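Local coordinates for conjugal transfer protein TRWB (Escherichia coli, PDB 1E9R) that probably couples ATP hydrolysis to the passage of DNA during bacterial conjugation, as a hexameric ring-helicase-like coupling protein, at residues W115-F118 against N119-N123. Sequence-based numbering, arbitrary orientation.
Sequences WSFF and NEIRN
Asn119 N donates to Ser116 O at 3.0 Å, and the i to i+3 pattern repeats twice, Glu120 N on Phe117 O and Ile121 N on Phe118 O, winding the chain into a short 3-10 helix. Across the start of that helix, the indole N-H of Trp115 reaches Glu120: NE1 to OE2 is 2.8 Å, with an N-H...O angle of 157°. The oxygen lies nearly in the indole plane, and the carboxylate, tilted against the ring, takes the proton on its anti side. With CG anti to the backbone N (chi1 177°), the indole of Trp115 swings its N-H edge toward Glu120, while a bend at chi2 (-59°) folds Glu120 back toward it. Backbone N of Ile231 also binds OE2 and Ser230 OG binds OE1, so both carboxylate oxygens are held. A phenylalanine in place of Trp115 would probably cost OE2 its indole donor, leaving that oxygen to the Ile231 amide and the carboxylate freer to turn. Beside the indole, the side-chain amide of Asn119 stands almost perpendicular to the ring, its ND2 3.8 Å from Trp115 CD1 and bonded to the carbonyls of Gly227 and Phe229. On the apolar side, Ile121 CD1 comes within 4.4 Å of Phe117 CD2, beside Trp127. This is a short 3-10 helix in the connection between strand 103-105 and helix 126-134, tied by its polar side chains to residues 227-231 within the P-loop NTPase-family region.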
ATOM      1  N   TRP B 115      -3.725 -44.607  -3.507  1.00 38.31           N
ATOM      2  CA  TRP B 115      -4.249 -43.673  -2.511  1.00 36.26           C
ATOM      3  C   TRP B 115      -5.256 -42.651  -3.033  1.00 34.78           C
ATOM      4  O   TRP B 115      -5.279 -42.334  -4.224  1.00 35.20           O
ATOM      5  CB  TRP B 115      -3.063 -42.921  -1.881  1.00 35.70           C
ATOM      6  CG  TRP B 115      -3.433 -41.859  -0.869  1.00 35.25           C
ATOM      7  CD1 TRP B 115      -3.548 -42.013   0.485  1.00 35.41           C
ATOM      8  CD2 TRP B 115      -3.717 -40.479  -1.141  1.00 35.84           C
ATOM      9  NE1 TRP B 115      -3.879 -40.816   1.075  1.00 35.10           N
ATOM     10  CE2 TRP B 115      -3.992 -39.857   0.100  1.00 36.40           C
ATOM     11  CE3 TRP B 115      -3.770 -39.706  -2.313  1.00 35.68           C
ATOM     12  CZ2 TRP B 115      -4.311 -38.496   0.202  1.00 33.87           C
ATOM     13  CZ3 TRP B 115      -4.089 -38.356  -2.211  1.00 35.79           C
ATOM     14  CH2 TRP B 115      -4.354 -37.767  -0.959  1.00 34.78           C
ATOM     15  N   SER B 116      -6.076 -42.141  -2.114  1.00 35.07           N
ATOM     16  CA  SER B 116      -7.069 -41.098  -2.393  1.00 33.99           C
ATOM     17  C   SER B 116      -7.322 -40.553  -1.005  1.00 34.83           C
ATOM     18  O   SER B 116      -7.202 -41.297  -0.037  1.00 33.71           O
ATOM     19  CB  SER B 116      -8.374 -41.668  -2.946  1.00 32.41           C
ATOM     20  OG  SER B 116      -9.257 -42.038  -1.891  1.00 32.89           O
ATOM     21  N   PHE B 117      -7.684 -39.281  -0.886  1.00 33.34           N
ATOM     22  CA  PHE B 117      -7.903 -38.733   0.437  1.00 33.38           C
ATOM     23  C   PHE B 117      -8.987 -39.469   1.212  1.00 33.02           C
ATOM     24  O   PHE B 117      -9.071 -39.341   2.431  1.00 33.41           O
ATOM     25  CB  PHE B 117      -8.203 -37.230   0.373  1.00 33.40           C
ATOM     26  CG  PHE B 117      -9.608 -36.892  -0.027  1.00 33.16           C
ATOM     27  CD1 PHE B 117      -9.976 -36.849  -1.360  1.00 32.61           C
ATOM     28  CD2 PHE B 117     -10.561 -36.596   0.937  1.00 33.00           C
ATOM     29  CE1 PHE B 117     -11.278 -36.512  -1.723  1.00 35.20           C
ATOM     30  CE2 PHE B 117     -11.861 -36.262   0.582  1.00 34.17           C
ATOM     31  CZ  PHE B 117     -12.218 -36.219  -0.749  1.00 34.71           C
ATOM     32  N   PHE B 118      -9.808 -40.253   0.521  1.00 32.61           N
ATOM     33  CA  PHE B 118     -10.858 -41.002   1.209  1.00 33.53           C
ATOM     34  C   PHE B 118     -10.259 -41.903   2.290  1.00 33.60           C
ATOM     35  O   PHE B 118     -10.861 -42.119   3.343  1.00 35.54           O
ATOM     36  CB  PHE B 118     -11.657 -41.870   0.225  1.00 30.79           C
ATOM     37  CG  PHE B 118     -12.718 -41.122  -0.533  1.00 27.89           C
ATOM     38  CD1 PHE B 118     -13.920 -40.793   0.076  1.00 27.18           C
ATOM     39  CD2 PHE B 118     -12.515 -40.742  -1.857  1.00 27.44           C
ATOM     40  CE1 PHE B 118     -14.918 -40.090  -0.621  1.00 28.53           C
ATOM     41  CE2 PHE B 118     -13.505 -40.041  -2.566  1.00 26.88           C
ATOM     42  CZ  PHE B 118     -14.711 -39.714  -1.943  1.00 27.57           C
ATOM     43  N   ASN B 119      -9.062 -42.416   2.019  1.00 34.78           N
ATOM     44  CA  ASN B 119      -8.374 -43.318   2.937  1.00 35.84           C
ATOM     45  C   ASN B 119      -7.992 -42.708   4.281  1.00 37.14           C
ATOM     46  O   ASN B 119      -7.575 -43.440   5.183  1.00 39.64           O
ATOM     47  CB  ASN B 119      -7.098 -43.875   2.290  1.00 34.20           C
ATOM     48  CG  ASN B 119      -7.354 -44.522   0.933  1.00 34.10           C
ATOM     49  OD1 ASN B 119      -8.472 -44.927   0.625  1.00 32.59           O
ATOM     50  ND2 ASN B 119      -6.303 -44.634   0.122  1.00 32.40           N
ATOM     51  N   GLU B 120      -8.126 -41.389   4.426  1.00 36.48           N
ATOM     52  CA  GLU B 120      -7.738 -40.736   5.676  1.00 34.56           C
ATOM     53  C   GLU B 120      -8.913 -40.355   6.555  1.00 35.12           C
ATOM     54  O   GLU B 120      -8.737 -39.849   7.666  1.00 36.96           O
ATOM     55  CB  GLU B 120      -6.916 -39.484   5.383  1.00 33.11           C
ATOM     56  CG  GLU B 120      -5.823 -39.659   4.335  1.00 32.36           C
ATOM     57  CD  GLU B 120      -4.792 -40.720   4.690  1.00 29.71           C
ATOM     58  OE1 GLU B 120      -4.802 -41.239   5.822  1.00 34.08           O
ATOM     59  OE2 GLU B 120      -3.952 -41.030   3.824  1.00 30.65           O
ATOM     60  N   ILE B 121     -10.118 -40.606   6.071  1.00 35.57           N
ATOM     61  CA  ILE B 121     -11.294 -40.246   6.837  1.00 37.65           C
ATOM     62  C   ILE B 121     -11.571 -41.266   7.931  1.00 41.89           C
ATOM     63  O   ILE B 121     -11.763 -42.449   7.651  1.00 43.31           O
ATOM     64  CB  ILE B 121     -12.526 -40.130   5.909  1.00 35.15           C
ATOM     65  CG1 ILE B 121     -12.184 -39.266   4.689  1.00 33.53           C
ATOM     66  CG2 ILE B 121     -13.706 -39.531   6.673  1.00 35.60           C
ATOM     67  CD1 ILE B 121     -11.856 -37.819   5.009  1.00 29.05           C
ATOM     68  N   ARG B 122     -11.562 -40.815   9.182  1.00 45.00           N
ATOM     69  CA  ARG B 122     -11.860 -41.697  10.309  1.00 47.38           C
ATOM     70  C   ARG B 122     -13.158 -41.200  10.945  1.00 48.89           C
ATOM     71  O   ARG B 122     -14.119 -41.949  11.081  1.00 49.99           O
ATOM     72  CB  ARG B 122     -10.757 -41.658  11.370  1.00 47.79           C
ATOM     73  CG  ARG B 122      -9.361 -42.020  10.901  1.00 50.02           C
ATOM     74  CD  ARG B 122      -9.164 -43.498  10.728  1.00 49.01           C
ATOM     75  NE  ARG B 122      -7.763 -43.807  10.449  1.00 50.79           N
ATOM     76  CZ  ARG B 122      -6.780 -43.765  11.347  1.00 49.89           C
ATOM     77  NH1 ARG B 122      -7.036 -43.422  12.603  1.00 49.57           N
ATOM     78  NH2 ARG B 122      -5.540 -44.084  10.992  1.00 47.62           N
ATOM     79  N   ASN B 123     -13.175 -39.928  11.328  1.00 49.92           N
ATOM     80  CA  ASN B 123     -14.350 -39.323  11.954  1.00 50.52           C
ATOM     81  C   ASN B 123     -15.001 -38.280  11.056  1.00 50.33           C
ATOM     82  O   ASN B 123     -14.443 -37.883  10.034  1.00 50.00           O
ATOM     83  CB  ASN B 123     -13.957 -38.678  13.275  1.00 51.42           C
ATOM     84  CG  ASN B 123     -13.336 -39.664  14.225  1.00 54.00           C
ATOM     85  OD1 ASN B 123     -14.016 -40.533  14.757  1.00 55.15           O
ATOM     86  ND2 ASN B 123     -12.030 -39.548  14.434  1.00 55.56           N
TER